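Local coordinates for CopN (Chlamydia pneumoniae, PDB 4NRH), which probably acts as the gatekeeper of type III secretion, binding the chaperone Scc3 in a complex that directs secretion of the translocators, at residues 20-25 with 71-76; 53-58 with 62-67. All blocks are in the same frame, centred on the assembly; numbering follows the deposited sequence.

Contact 1: 20-25 with 71-76; sequences DKYASG and LVQTTP. With NA (sodium ion), chain E.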
loop_
_atom_site.group_PDB
_atom_site.type_symbol
_atom_site.label_atom_id
_atom_site.label_comp_id
_atom_site.label_asym_id
_atom_site.label_seq_id
_atom_site.Cartn_x
_atom_site.Cartn_y
_atom_site.Cartn_z
ATOM N N ASP A 20 40.722 -4.109 3.985
ATOM C CA ASP A 20 40.083 -4.694 2.811
ATOM C C ASP A 20 38.713 -5.285 3.137
ATOM O O ASP A 20 37.811 -5.265 2.301
ATOM C CB ASP A 20 40.984 -5.766 2.193
ATOM C CG ASP A 20 42.258 -5.187 1.606
ATOM O OD1 ASP A 20 42.304 -3.962 1.373
ATOM O OD2 ASP A 20 43.216 -5.957 1.382
ATOM N N LYS A 21 38.561 -5.816 4.347
ATOM C CA LYS A 21 37.293 -6.414 4.762
ATOM C C LYS A 21 36.211 -5.353 4.933
ATOM O O LYS A 21 35.063 -5.559 4.539
ATOM C CB LYS A 21 37.461 -7.211 6.059
ATOM C CG LYS A 21 38.392 -8.406 5.939
ATOM C CD LYS A 21 38.597 -9.085 7.284
ATOM C CE LYS A 21 39.598 -10.225 7.180
ATOM N NZ LYS A 21 39.151 -11.263 6.209
ATOM N N TYR A 22 36.581 -4.223 5.529
ATOM C CA TYR A 22 35.679 -3.082 5.651
ATOM C C TYR A 22 35.227 -2.575 4.284
ATOM O O TYR A 22 34.062 -2.233 4.088
ATOM C CB TYR A 22 36.354 -1.944 6.422
ATOM C CG TYR A 22 36.096 -1.949 7.912
ATOM C CD1 TYR A 22 36.861 -2.728 8.770
ATOM C CD2 TYR A 22 35.095 -1.159 8.463
ATOM C CE1 TYR A 22 36.629 -2.729 10.134
ATOM C CE2 TYR A 22 34.854 -1.153 9.824
ATOM C CZ TYR A 22 35.624 -1.939 10.656
ATOM O OH TYR A 22 35.387 -1.934 12.012
ATOM N N ALA A 23 36.164 -2.529 3.343
ATOM C CA ALA A 23 35.932 -1.910 2.041
ATOM C C ALA A 23 35.370 -2.874 0.996
ATOM O O ALA A 23 34.913 -2.440 -0.061
ATOM C CB ALA A 23 37.218 -1.288 1.532
ATOM N N SER A 24 35.420 -4.171 1.287
ATOM C CA SER A 24 35.081 -5.205 0.308
ATOM C C SER A 24 33.701 -5.027 -0.329
ATOM O O SER A 24 33.565 -5.088 -1.550
ATOM C CB SER A 24 35.160 -6.588 0.957
ATOM O OG SER A 24 34.877 -7.606 0.011
ATOM N N GLY A 25 32.684 -4.809 0.497
ATOM C CA GLY A 25 31.331 -4.632 -0.002
ATOM C C GLY A 25 30.877 -3.185 0.004
ATOM O O GLY A 25 29.695 -2.898 -0.186
ATOM N N LEU A 71 39.521 2.208 12.415
ATOM C CA LEU A 71 40.715 2.673 13.117
ATOM C C LEU A 71 40.777 2.125 14.539
ATOM O O LEU A 71 41.829 1.679 14.996
ATOM C CB LEU A 71 40.758 4.202 13.143
ATOM C CG LEU A 71 40.989 4.896 11.800
ATOM C CD1 LEU A 71 40.859 6.405 11.948
ATOM C CD2 LEU A 71 42.348 4.523 11.231
ATOM N N VAL A 72 39.644 2.166 15.232
ATOM C CA VAL A 72 39.549 1.626 16.582
ATOM C C VAL A 72 39.821 0.122 16.599
ATOM O O VAL A 72 40.516 -0.386 17.480
ATOM C CB VAL A 72 38.156 1.906 17.194
ATOM C CG1 VAL A 72 37.955 1.107 18.473
ATOM C CG2 VAL A 72 37.981 3.394 17.460
ATOM N N GLN A 73 39.287 -0.581 15.607
ATOM C CA GLN A 73 39.381 -2.037 15.557
ATOM C C GLN A 73 40.767 -2.539 15.151
ATOM O O GLN A 73 41.221 -3.574 15.635
ATOM C CB GLN A 73 38.326 -2.598 14.599
ATOM C CG GLN A 73 38.125 -4.103 14.710
ATOM C CD GLN A 73 37.070 -4.628 13.756
ATOM O OE1 GLN A 73 36.379 -3.857 13.089
ATOM N NE2 GLN A 73 36.943 -5.946 13.685
ATOM N N THR A 74 41.439 -1.808 14.266
ATOM C CA THR A 74 42.703 -2.278 13.705
ATOM C C THR A 74 43.920 -1.935 14.562
ATOM O O THR A 74 44.994 -2.503 14.371
ATOM C CB THR A 74 42.933 -1.710 12.287
ATOM O OG1 THR A 74 43.971 -2.455 11.635
ATOM C CG2 THR A 74 43.330 -0.241 12.346
ATOM N N THR A 75 43.753 -1.014 15.506
ATOM C CA THR A 75 44.873 -0.539 16.315
ATOM C C THR A 75 45.330 -1.576 17.344
ATOM O O THR A 75 44.585 -1.915 18.265
ATOM C CB THR A 75 44.518 0.771 17.035
ATOM O OG1 THR A 75 44.153 1.759 16.065
ATOM C CG2 THR A 75 45.708 1.278 17.836
ATOM N N PRO A 76 46.565 -2.081 17.178
ATOM C CA PRO A 76 47.191 -3.160 17.956
ATOM C C PRO A 76 47.508 -2.772 19.407
ATOM O O PRO A 76 47.452 -1.588 19.740
ATOM C CB PRO A 76 48.478 -3.438 17.172
ATOM C CG PRO A 76 48.802 -2.149 16.529
ATOM C CD PRO A 76 47.481 -1.549 16.155
HETATM NA NA NA E . 35.309 -0.815 -1.897
HETATM O O HOH W 1 33.629 -2.497 -3.053
HETATM O O HOH W 2 37.372 -1.736 -2.114
HETATM O O HOH W 3 35.611 1.181 -3.892
#
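Y22 and Q73 make this contact by themselves, through a single polar meeting at the ends of two long side chains. The phenol OH of Y22 donates to OE1 of Q73 at 2.4 Å, shorter than expected for such a bond, so the exact distance is doubtful. The amide oxygen sits at the edge of the ring, in its plane, while the ring and the amide plane are turned 70° apart. Q73 reaches this far because CG lies anti to its backbone N (chi1 -167°) and the chain stays extended beyond it, spanning backbones whose nearest CA atoms, those of Y22 and Q73, are 10.6 Å apart. Packing is close only round OE1; with just 87 Å² buried in all, the rest is loose, and Q73 is on the solvent side. At the end of helix 61-74, OG1 of T75 turns back to L71 O at 2.6 Å, next to a weak backbone bond from T75 N to the same oxygen. The other segment carries a sodium ion: A23 O coordinates it at 2.5 Å, N26 O and I29 O add two more carbonyl ligands, and three waters complete the set. One of these waters also donates to S24 O. Both segments belong to the HrpJ-like region, where the tyrosine bridges neighbouring helices of an all-helical fold. Its side chain rests on L34 of helix 31-40 and on T66 and D69 of helix 61-74, Q73 touches L18, and L71 and V72 pack against L86 of helix 80-97.

Contact 2: 53-58 with 62-67; sequences LVQEKI and ALQSTA
The short link between helix 47-57 and helix 61-74 of the HrpJ-like region is closed here by Q64, whose side chain reaches back to the end of the first helix. Q64 NE2 donates to I58 O at 2.7 Å, with an N-H...O angle of 153°. The donor stands above the carbonyl plane, 37° out of it, and so does not use a lone-pair direction. I58 is the first residue to leave helical geometry after helix 47-57, and the side-chain amide thus ties the start of the interhelical turn to the helix that follows. Extended beyond CG, the Q64 chain runs past I58 in the opposite direction, with I58 CG2 3.6 Å from Q64 CG. I58 CG2 also lies 3.6 Å from L63 CB, an apolar contact across the turn. One turn earlier, V54 covers the base of the glutamine: V54 CG1, anti to the backbone N, approaches Q64 CB to 3.6 Å. The link joins two successive helices of an all-helical region, and V54, I58 and the aliphatic part of Q64 pack between them. Beside this apolar part the Q55 and Q64 amide planes stand nearly perpendicular, 86° apart. The buried amide of Q64 is held at both ends, since its OE1 accepts from H93 of helix 80-97. F97 of that helix touches both glutamines, while I58 rests on I29 and L63 on N26 and E28 in the loop after helix 18-24.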
loop_
_atom_site.group_PDB
_atom_site.type_symbol
_atom_site.label_atom_id
_atom_site.label_comp_id
_atom_site.label_asym_id
_atom_site.label_seq_id
_atom_site.Cartn_x
_atom_site.Cartn_y
_atom_site.Cartn_z
ATOM N N LEU A 53 42.002 14.900 10.770
ATOM C CA LEU A 53 42.491 14.069 9.676
ATOM C C LEU A 53 41.356 13.296 9.004
ATOM O O LEU A 53 41.400 13.040 7.800
ATOM C CB LEU A 53 43.560 13.098 10.184
ATOM C CG LEU A 53 44.946 13.696 10.429
ATOM C CD1 LEU A 53 45.852 12.691 11.122
ATOM C CD2 LEU A 53 45.567 14.168 9.122
ATOM N N VAL A 54 40.348 12.924 9.786
ATOM C CA VAL A 54 39.199 12.189 9.262
ATOM C C VAL A 54 38.347 13.041 8.320
ATOM O O VAL A 54 38.008 12.601 7.220
ATOM C CB VAL A 54 38.312 11.644 10.400
ATOM C CG1 VAL A 54 37.017 11.073 9.843
ATOM C CG2 VAL A 54 39.059 10.584 11.192
ATOM N N GLN A 55 38.005 14.256 8.746
ATOM C CA GLN A 55 37.226 15.162 7.901
ATOM C C GLN A 55 37.994 15.505 6.630
ATOM O O GLN A 55 37.405 15.717 5.569
ATOM C CB GLN A 55 36.868 16.457 8.641
ATOM C CG GLN A 55 36.693 16.335 10.144
ATOM C CD GLN A 55 35.426 15.607 10.542
ATOM O OE1 GLN A 55 34.490 15.487 9.753
ATOM N NE2 GLN A 55 35.387 15.126 11.779
ATOM N N GLU A 56 39.316 15.561 6.751
ATOM C CA GLU A 56 40.184 15.934 5.640
ATOM C C GLU A 56 40.199 14.879 4.537
ATOM O O GLU A 56 40.109 15.206 3.354
ATOM C CB GLU A 56 41.607 16.178 6.149
ATOM C CG GLU A 56 42.589 16.615 5.078
ATOM C CD GLU A 56 44.009 16.715 5.601
ATOM O OE1 GLU A 56 44.190 16.713 6.837
ATOM O OE2 GLU A 56 44.943 16.799 4.776
ATOM N N LYS A 57 40.312 13.615 4.929
ATOM C CA LYS A 57 40.465 12.528 3.967
ATOM C C LYS A 57 39.140 11.866 3.600
ATOM O O LYS A 57 39.029 11.225 2.555
ATOM C CB LYS A 57 41.440 11.481 4.508
ATOM C CG LYS A 57 42.850 12.010 4.710
ATOM C CD LYS A 57 43.806 10.910 5.137
ATOM C CE LYS A 57 45.235 11.423 5.189
ATOM N NZ LYS A 57 45.734 11.815 3.841
ATOM N N ILE A 58 38.137 12.020 4.457
ATOM C CA ILE A 58 36.819 11.456 4.188
ATOM C C ILE A 58 35.755 12.547 4.228
ATOM O O ILE A 58 35.632 13.270 5.217
ATOM C CB ILE A 58 36.453 10.351 5.195
ATOM C CG1 ILE A 58 37.576 9.314 5.292
ATOM C CG2 ILE A 58 35.145 9.687 4.801
ATOM C CD1 ILE A 58 37.781 8.517 4.024
ATOM N N ALA A 62 28.999 9.459 7.082
ATOM C CA ALA A 62 28.732 8.036 7.259
ATOM C C ALA A 62 30.000 7.218 7.055
ATOM O O ALA A 62 30.269 6.272 7.796
ATOM C CB ALA A 62 27.641 7.574 6.306
ATOM N N LEU A 63 30.776 7.589 6.042
ATOM C CA LEU A 63 32.045 6.923 5.765
ATOM C C LEU A 63 33.095 7.316 6.802
ATOM O O LEU A 63 33.972 6.521 7.138
ATOM C CB LEU A 63 32.536 7.249 4.352
ATOM C CG LEU A 63 31.962 6.418 3.198
ATOM C CD1 LEU A 63 32.208 4.934 3.436
ATOM C CD2 LEU A 63 30.482 6.693 2.976
ATOM N N GLN A 64 33.011 8.550 7.295
ATOM C CA GLN A 64 33.865 8.994 8.392
ATOM C C GLN A 64 33.639 8.110 9.612
ATOM O O GLN A 64 34.587 7.690 10.278
ATOM C CB GLN A 64 33.589 10.455 8.755
ATOM C CG GLN A 64 33.928 11.458 7.666
ATOM C CD GLN A 64 33.502 12.868 8.025
ATOM O OE1 GLN A 64 32.962 13.109 9.104
ATOM N NE2 GLN A 64 33.743 13.809 7.118
ATOM N N SER A 65 32.368 7.837 9.894
ATOM C CA SER A 65 31.981 6.993 11.018
ATOM C C SER A 65 32.445 5.558 10.799
ATOM O O SER A 65 32.831 4.868 11.742
ATOM C CB SER A 65 30.464 7.036 11.221
ATOM O OG SER A 65 30.079 6.278 12.352
ATOM N N THR A 66 32.399 5.114 9.546
ATOM C CA THR A 66 32.862 3.782 9.182
ATOM C C THR A 66 34.375 3.666 9.356
ATOM O O THR A 66 34.873 2.680 9.902
ATOM C CB THR A 66 32.490 3.435 7.726
ATOM O OG1 THR A 66 31.064 3.423 7.584
ATOM C CG2 THR A 66 33.047 2.072 7.338
ATOM N N ALA A 67 35.096 4.683 8.890
ATOM C CA ALA A 67 36.551 4.716 8.994
ATOM C C ALA A 67 37.006 4.698 10.451
ATOM O O ALA A 67 37.993 4.048 10.795
ATOM C CB ALA A 67 37.106 5.944 8.280
#

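Helix 61-74 serves both contacts, its early turns in contact 2 and its last ones in contact 1, and the two centres lie 13 Å apart. In sequence, contact 2 is nested inside the loop that contact 1 closes. They touch directly where Y22 CE2 packs 3.8 Å from T66 O, so the tyrosine ring lies against the same helix that its hydroxyl approaches further along. The sodium ion is bound on the contact 1 side, yet the side chain of L63 in contact 2 comes to about 8 Å from it. Both contacts lie on the same side of the chain's centre, with all four segments inside the HrpJ-like region.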